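Local coordinates for CEP104 (Gallus gallus, PDB 5JO8), which probably binds tubulin or microtubules through its TOG domain, as part of a centriolar protein interaction network, at residues A155-I158 with L163-E166; S192-V197 with R232-R237; S260-V265 with T269-F274. All blocks are in the same frame, centred on the assembly; numbering follows the deposited sequence.

Interaction 1: A155-I158 with L163-E166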
# COMPACT_ATOMS: atom_id res chain seq x y z
N ALA A 155 6.29 -4.03 2.56
CA ALA A 155 6.58 -3.53 1.22
C ALA A 155 6.41 -4.62 0.17
O ALA A 155 5.89 -4.36 -0.92
CB ALA A 155 7.99 -2.94 1.16
N LYS A 156 6.80 -5.85 0.50
CA LYS A 156 6.66 -6.97 -0.42
C LYS A 156 5.20 -7.26 -0.68
O LYS A 156 4.81 -7.58 -1.80
CB LYS A 156 7.35 -8.23 0.11
CG LYS A 156 8.88 -8.23 -0.03
CD LYS A 156 9.45 -9.60 0.32
CE LYS A 156 10.96 -9.63 0.12
NZ LYS A 156 11.54 -10.94 0.50
N PHE A 157 4.38 -7.17 0.36
CA PHE A 157 2.94 -7.37 0.17
C PHE A 157 2.37 -6.31 -0.76
O PHE A 157 1.56 -6.63 -1.64
CB PHE A 157 2.18 -7.35 1.50
CG PHE A 157 0.72 -7.70 1.34
CD1 PHE A 157 0.32 -9.03 1.30
CD2 PHE A 157 -0.24 -6.71 1.23
CE1 PHE A 157 -1.03 -9.36 1.13
CE2 PHE A 157 -1.59 -7.05 1.07
CZ PHE A 157 -1.97 -8.36 1.03
N ILE A 158 2.78 -5.05 -0.57
CA ILE A 158 2.31 -3.98 -1.45
C ILE A 158 2.74 -4.24 -2.88
O ILE A 158 1.95 -4.07 -3.82
CB ILE A 158 2.75 -2.59 -0.95
CG1 ILE A 158 2.02 -2.21 0.33
CG2 ILE A 158 2.49 -1.54 -2.03
CD1 ILE A 158 2.69 -1.08 1.10
N LEU A 163 0.60 -6.04 -8.44
CA LEU A 163 0.73 -6.85 -9.65
C LEU A 163 -0.32 -7.96 -9.80
O LEU A 163 -0.38 -8.63 -10.84
CB LEU A 163 2.18 -7.37 -9.74
CG LEU A 163 3.12 -6.16 -9.86
CD1 LEU A 163 4.49 -6.37 -9.26
CD2 LEU A 163 3.23 -5.73 -11.32
N TRP A 164 -1.18 -8.14 -8.80
CA TRP A 164 -2.26 -9.12 -8.93
C TRP A 164 -3.15 -8.75 -10.10
O TRP A 164 -3.44 -7.57 -10.31
CB TRP A 164 -3.12 -9.22 -7.66
CG TRP A 164 -2.40 -9.78 -6.50
CD1 TRP A 164 -1.32 -10.63 -6.51
CD2 TRP A 164 -2.69 -9.52 -5.13
NE1 TRP A 164 -0.92 -10.90 -5.22
CE2 TRP A 164 -1.75 -10.23 -4.35
CE3 TRP A 164 -3.67 -8.75 -4.48
CZ2 TRP A 164 -1.75 -10.18 -2.96
CZ3 TRP A 164 -3.66 -8.70 -3.10
CH2 TRP A 164 -2.71 -9.42 -2.36
N SER A 165 -3.56 -9.76 -10.85
CA SER A 165 -4.39 -9.52 -12.04
C SER A 165 -5.68 -8.76 -11.73
O SER A 165 -6.18 -8.02 -12.57
CB SER A 165 -4.70 -10.84 -12.76
OG SER A 165 -5.48 -11.69 -11.95
N GLU A 166 -6.22 -8.94 -10.52
CA GLU A 166 -7.43 -8.20 -10.12
C GLU A 166 -7.15 -6.73 -9.81
O GLU A 166 -8.06 -5.90 -9.90
CB GLU A 166 -8.08 -8.84 -8.89
CG GLU A 166 -8.78 -10.18 -9.16
CD GLU A 166 -10.01 -10.04 -10.05
OE1 GLU A 166 -10.93 -9.27 -9.70
OE2 GLU A 166 -10.06 -10.71 -11.10
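F157 on helix 148-163 meets W164, in the loop that leads to helix 173-177. The phenylalanine CG lies anti to the backbone N (chi1 -174°), which turns its ring toward the loop, and CZ comes within 3.6 Å of CH2 of W164. A second ring carbon, F157 CE1, stands 3.9 Å from the same CH2. The indole thus arrives with the far rim of its six-membered ring, forming an offset T-shaped (edge-to-face) pair in which the edge of W164 is directed at the face of F157. The ring centroids of F157 and the six-membered part of W164 are 5.5 Å apart, their planes 85° to each other. F157 also reaches L107 and L110 of helix 100-121, while W164 touches K111 there. Next along the helix, I158 points away and packs on L136, L139 and L140 of helix 125-142, a branched aliphatic suited to the buried side. With no hydrogen bond between the segments, cohesion rests on dispersion, to which the CH2 edge of W164, met near the CZ and CE1 side of the F157 ring, probably adds a weak CH-pi component.

Interaction 2: S192-V197 with R232-R237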
# COMPACT_ATOMS: atom_id res chain seq x y z
N SER A 192 11.23 3.50 2.34
CA SER A 192 10.35 2.46 1.83
C SER A 192 9.56 2.96 0.64
O SER A 192 9.37 2.25 -0.33
CB SER A 192 9.39 2.01 2.91
OG SER A 192 10.06 1.25 3.91
N ARG A 193 9.13 4.21 0.72
CA ARG A 193 8.34 4.77 -0.37
C ARG A 193 9.16 4.93 -1.64
O ARG A 193 8.71 4.53 -2.71
CB ARG A 193 7.68 6.09 0.02
CG ARG A 193 6.65 6.54 -1.01
CD ARG A 193 5.21 6.35 -0.52
NE ARG A 193 4.81 7.50 0.30
CZ ARG A 193 4.51 8.70 -0.20
NH1 ARG A 193 4.56 8.91 -1.50
NH2 ARG A 193 4.17 9.68 0.62
N VAL A 194 10.36 5.51 -1.55
CA VAL A 194 11.15 5.66 -2.77
C VAL A 194 11.55 4.31 -3.35
O VAL A 194 11.60 4.14 -4.57
CB VAL A 194 12.34 6.62 -2.60
CG1 VAL A 194 11.84 8.03 -2.39
CG2 VAL A 194 13.23 6.19 -1.43
N GLU A 195 11.83 3.34 -2.48
CA GLU A 195 12.23 2.03 -2.96
C GLU A 195 11.07 1.31 -3.64
O GLU A 195 11.27 0.61 -4.63
CB GLU A 195 12.79 1.19 -1.81
CG GLU A 195 14.11 1.67 -1.28
CD GLU A 195 14.55 0.86 -0.07
OE1 GLU A 195 13.68 0.32 0.64
OE2 GLU A 195 15.77 0.75 0.15
N LEU A 196 9.86 1.47 -3.09
CA LEU A 196 8.66 0.90 -3.71
C LEU A 196 8.41 1.45 -5.11
O LEU A 196 8.13 0.70 -6.04
CB LEU A 196 7.42 1.13 -2.84
CG LEU A 196 7.20 0.04 -1.79
CD1 LEU A 196 6.17 0.48 -0.76
CD2 LEU A 196 6.76 -1.25 -2.46
N VAL A 197 8.52 2.77 -5.25
CA VAL A 197 8.37 3.40 -6.55
C VAL A 197 9.45 2.87 -7.50
O VAL A 197 9.14 2.45 -8.61
CB VAL A 197 8.43 4.95 -6.45
CG1 VAL A 197 8.46 5.57 -7.84
CG2 VAL A 197 7.23 5.47 -5.66
N ARG A 232 17.30 10.74 -0.99
CA ARG A 232 17.60 11.49 -2.20
C ARG A 232 18.29 10.61 -3.23
O ARG A 232 18.06 10.76 -4.43
CB ARG A 232 18.49 12.71 -1.90
CG ARG A 232 17.87 13.70 -0.92
CD ARG A 232 18.67 14.99 -0.83
NE ARG A 232 20.05 14.77 -0.38
CZ ARG A 232 20.43 14.76 0.90
NH1 ARG A 232 21.71 14.57 1.20
NH2 ARG A 232 19.55 14.94 1.87
N ASP A 233 19.14 9.70 -2.76
CA ASP A 233 19.88 8.85 -3.67
C ASP A 233 18.96 7.91 -4.46
O ASP A 233 19.18 7.69 -5.65
CB ASP A 233 20.96 8.06 -2.93
CG ASP A 233 21.75 7.15 -3.84
OD1 ASP A 233 22.56 7.67 -4.64
OD2 ASP A 233 21.58 5.92 -3.75
N VAL A 234 17.91 7.39 -3.83
CA VAL A 234 16.96 6.57 -4.57
C VAL A 234 16.20 7.44 -5.58
O VAL A 234 15.96 7.02 -6.71
CB VAL A 234 15.98 5.82 -3.66
CG1 VAL A 234 15.06 4.94 -4.50
CG2 VAL A 234 16.76 4.98 -2.65
N ALA A 235 15.86 8.65 -5.17
CA ALA A 235 15.18 9.58 -6.07
C ALA A 235 16.03 9.85 -7.32
O ALA A 235 15.52 9.86 -8.44
CB ALA A 235 14.84 10.87 -5.35
N LEU A 236 17.35 10.00 -7.13
CA LEU A 236 18.25 10.15 -8.26
C LEU A 236 18.23 8.93 -9.18
O LEU A 236 18.18 9.07 -10.39
CB LEU A 236 19.68 10.39 -7.77
CG LEU A 236 19.94 11.71 -7.08
CD1 LEU A 236 21.29 11.62 -6.39
CD2 LEU A 236 19.92 12.84 -8.10
N ARG A 237 18.28 7.74 -8.59
CA ARG A 237 18.22 6.51 -9.38
C ARG A 237 16.95 6.43 -10.22
O ARG A 237 16.98 6.00 -11.38
CB ARG A 237 18.30 5.28 -8.48
CG ARG A 237 19.64 5.14 -7.77
CD ARG A 237 19.95 3.68 -7.46
NE ARG A 237 18.93 3.04 -6.63
CZ ARG A 237 18.97 2.97 -5.30
NH1 ARG A 237 19.98 3.52 -4.64
NH2 ARG A 237 18.00 2.36 -4.63
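Side-by-side helices of the all-helical array that forms a TOG domain, built as in other TOG domains from HEAT-like helical pairs, meet here through V194 on helix 187-204 and V234 on helix 229-245. The backbones come closest at these two valines, whose CA atoms are 6.2 Å apart. Small beta-branched residues suit such a close approach, since they give apolar cover without a long side chain to accommodate. With CG1 of V194 anti to the carbonyl carbon (chi1 -68°), its CG2 falls between backbone N and carbonyl carbon and reaches V234 CB at 3.6 Å. From the other helix, V234 places CG1 anti to its backbone N, and that methyl settles between the carbonyl oxygen and the CB of V194, 3.6 Å from V194 O and 3.7 Å from V194 CB. Its second methyl, CG2, lies 3.9 Å from V194 CG2, with E195 CG farther off, so the aliphatic part of the glutamate borders the valine pair. F219 of helix 213-223 packs on V194 as well, and M191 and E198 touch V234, so the pair is buried among side chains from three helices.

Charge appears only at the margin. The E195 OE2 to R237 NH2 separation of 5.5 Å is too long for a direct bond, although the opposite charges may attract weakly. R237 instead has E198 as a salt-bridge partner on helix 187-204, which provides a polar tie between the helices beside the apolar one. Within its own helix, R237 NH1 forms a salt bridge with D233 OD2 at 3.0 Å, one turn back. Folded over the helix in this way, the guanidinium lays one face against the backbone, with V234 CA 4.2 Å above the centre of its plane.

Interaction 3: S260-V265 with T269-F274; sequences SIRKTV and TLFDGF
R262 and D272 form a salt bridge between the turn that precedes helix 265-276 and a point about two turns into that helix, at a helix start where T264 occupies the N-cap position. The arginine, extended from CG to NE, sends NH1 to D272 OD1 at 2.9 Å in a nearly straight bond (165°). The carboxylate oxygen lies in the guanidinium plane but is itself approached from above the carboxylate plane. NH2 adds a weak bond to the same OD1, and NE pairs with D257; arginine suits the place because its several N-H groups can meet both acids.

Van der Waals packing lies beside this bridge. R262 NH2 rests 3.4 Å from F271 CB, guanidinium and ring planes only 28° apart, while the apolar touch is I261 CG2 on F271 CE2 at 4.2 Å.

Hydrogen bonds to backbone carbonyls complete the contact. V265 O takes T269 N at 2.9 Å, an i to i+4 bond in the first turn, and a threonine hydroxyl can add a second: chi1 of -61° puts T269 OG1 beside its own N, 3.0 Å from V265 O. T264 makes no capping bond; its OG1 instead donates to I261 O at 2.6 Å.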
# COMPACT_ATOMS: atom_id res chain seq x y z
N SER A 260 25.53 28.05 -11.71
CA SER A 260 24.99 28.41 -10.41
C SER A 260 24.33 27.22 -9.74
O SER A 260 24.54 26.96 -8.55
CB SER A 260 24.00 29.57 -10.55
OG SER A 260 23.42 29.90 -9.29
N ILE A 261 23.56 26.47 -10.51
CA ILE A 261 22.82 25.35 -9.93
C ILE A 261 23.74 24.20 -9.54
O ILE A 261 23.42 23.42 -8.64
CB ILE A 261 21.66 24.89 -10.85
CG1 ILE A 261 20.58 24.19 -10.02
CG2 ILE A 261 22.17 23.97 -11.96
CD1 ILE A 261 19.42 23.70 -10.84
N ARG A 262 24.89 24.11 -10.19
CA ARG A 262 25.87 23.06 -9.88
C ARG A 262 26.58 23.29 -8.55
O ARG A 262 27.30 22.42 -8.07
CB ARG A 262 26.88 22.91 -11.01
CG ARG A 262 26.34 22.12 -12.19
CD ARG A 262 27.09 22.41 -13.48
NE ARG A 262 26.63 21.53 -14.55
CZ ARG A 262 27.12 20.31 -14.76
NH1 ARG A 262 28.09 19.84 -13.99
NH2 ARG A 262 26.63 19.56 -15.75
N LYS A 263 26.37 24.46 -7.95
CA LYS A 263 26.90 24.74 -6.62
C LYS A 263 26.20 23.86 -5.58
O LYS A 263 26.72 23.63 -4.49
CB LYS A 263 26.74 26.22 -6.26
CG LYS A 263 27.49 27.17 -7.18
CD LYS A 263 27.14 28.62 -6.86
CE LYS A 263 27.71 29.58 -7.90
NZ LYS A 263 27.19 30.97 -7.73
N THR A 264 25.00 23.38 -5.91
CA THR A 264 24.35 22.35 -5.11
C THR A 264 24.73 20.98 -5.68
O THR A 264 24.60 20.74 -6.88
CB THR A 264 22.82 22.51 -5.11
OG1 THR A 264 22.33 22.42 -6.45
CG2 THR A 264 22.43 23.85 -4.52
N VAL A 265 25.21 20.10 -4.81
CA VAL A 265 25.84 18.85 -5.25
C VAL A 265 24.89 17.93 -6.03
O VAL A 265 25.30 17.26 -6.97
CB VAL A 265 26.52 18.12 -4.07
CG1 VAL A 265 27.31 16.92 -4.57
CG2 VAL A 265 27.43 19.08 -3.32
N THR A 269 25.57 16.22 -9.63
CA THR A 269 25.44 14.77 -9.80
C THR A 269 24.43 14.40 -10.89
O THR A 269 24.69 13.55 -11.74
CB THR A 269 25.02 14.10 -8.47
OG1 THR A 269 26.02 14.35 -7.47
CG2 THR A 269 24.85 12.59 -8.65
N LEU A 270 23.27 15.06 -10.88
CA LEU A 270 22.22 14.80 -11.84
C LEU A 270 22.69 15.07 -13.28
O LEU A 270 22.62 14.19 -14.14
CB LEU A 270 21.00 15.69 -11.52
CG LEU A 270 19.59 15.24 -11.89
CD1 LEU A 270 19.34 13.79 -11.53
CD2 LEU A 270 18.59 16.14 -11.17
N PHE A 271 23.17 16.29 -13.53
CA PHE A 271 23.54 16.68 -14.89
C PHE A 271 24.80 15.96 -15.39
O PHE A 271 24.85 15.52 -16.54
CB PHE A 271 23.64 18.20 -15.03
CG PHE A 271 22.30 18.91 -14.93
CD1 PHE A 271 21.29 18.63 -15.83
CD2 PHE A 271 22.07 19.83 -13.93
CE1 PHE A 271 20.07 19.27 -15.74
CE2 PHE A 271 20.84 20.48 -13.83
CZ PHE A 271 19.84 20.19 -14.74
N ASP A 272 25.80 15.80 -14.52
CA ASP A 272 26.98 15.01 -14.89
C ASP A 272 26.58 13.57 -15.21
O ASP A 272 27.09 12.96 -16.15
CB ASP A 272 28.03 15.00 -13.79
CG ASP A 272 28.79 16.30 -13.70
OD1 ASP A 272 28.72 17.10 -14.67
OD2 ASP A 272 29.45 16.52 -12.67
N GLY A 273 25.66 13.04 -14.40
CA GLY A 273 25.16 11.70 -14.61
C GLY A 273 24.48 11.57 -15.95
O GLY A 273 24.67 10.58 -16.65
N PHE A 274 23.67 12.57 -16.31
CA PHE A 274 23.03 12.58 -17.61
C PHE A 274 24.07 12.52 -18.73
O PHE A 274 23.94 11.77 -19.70
CB PHE A 274 22.16 13.83 -17.79
CG PHE A 274 20.90 13.86 -16.96
CD1 PHE A 274 20.38 12.71 -16.37
CD2 PHE A 274 20.22 15.06 -16.78
CE1 PHE A 274 19.21 12.77 -15.62
CE2 PHE A 274 19.06 15.12 -16.04
CZ PHE A 274 18.55 13.98 -15.46

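In the fold
Interaction 2 is the buried contact of the three, an apolar junction between two helices distant in sequence, whereas interactions 1 and 3 lie at the surface and join a helix to its adjoining loop or turn. Of these two, interaction 1 relies on aromatic packing between a helix and the loop that follows it, and interaction 3 on ion pairing and hydrogen bonds at a helix start. The contacts follow one another along the chain. Interactions 1 and 2 touch through A155 and I158 against L196, and interactions 2 and 3 through L236 against L270, so each packs directly on the next, though by other residues than those that carry it; interactions 1 and 3 remain about 24 Å apart at their nearest atoms.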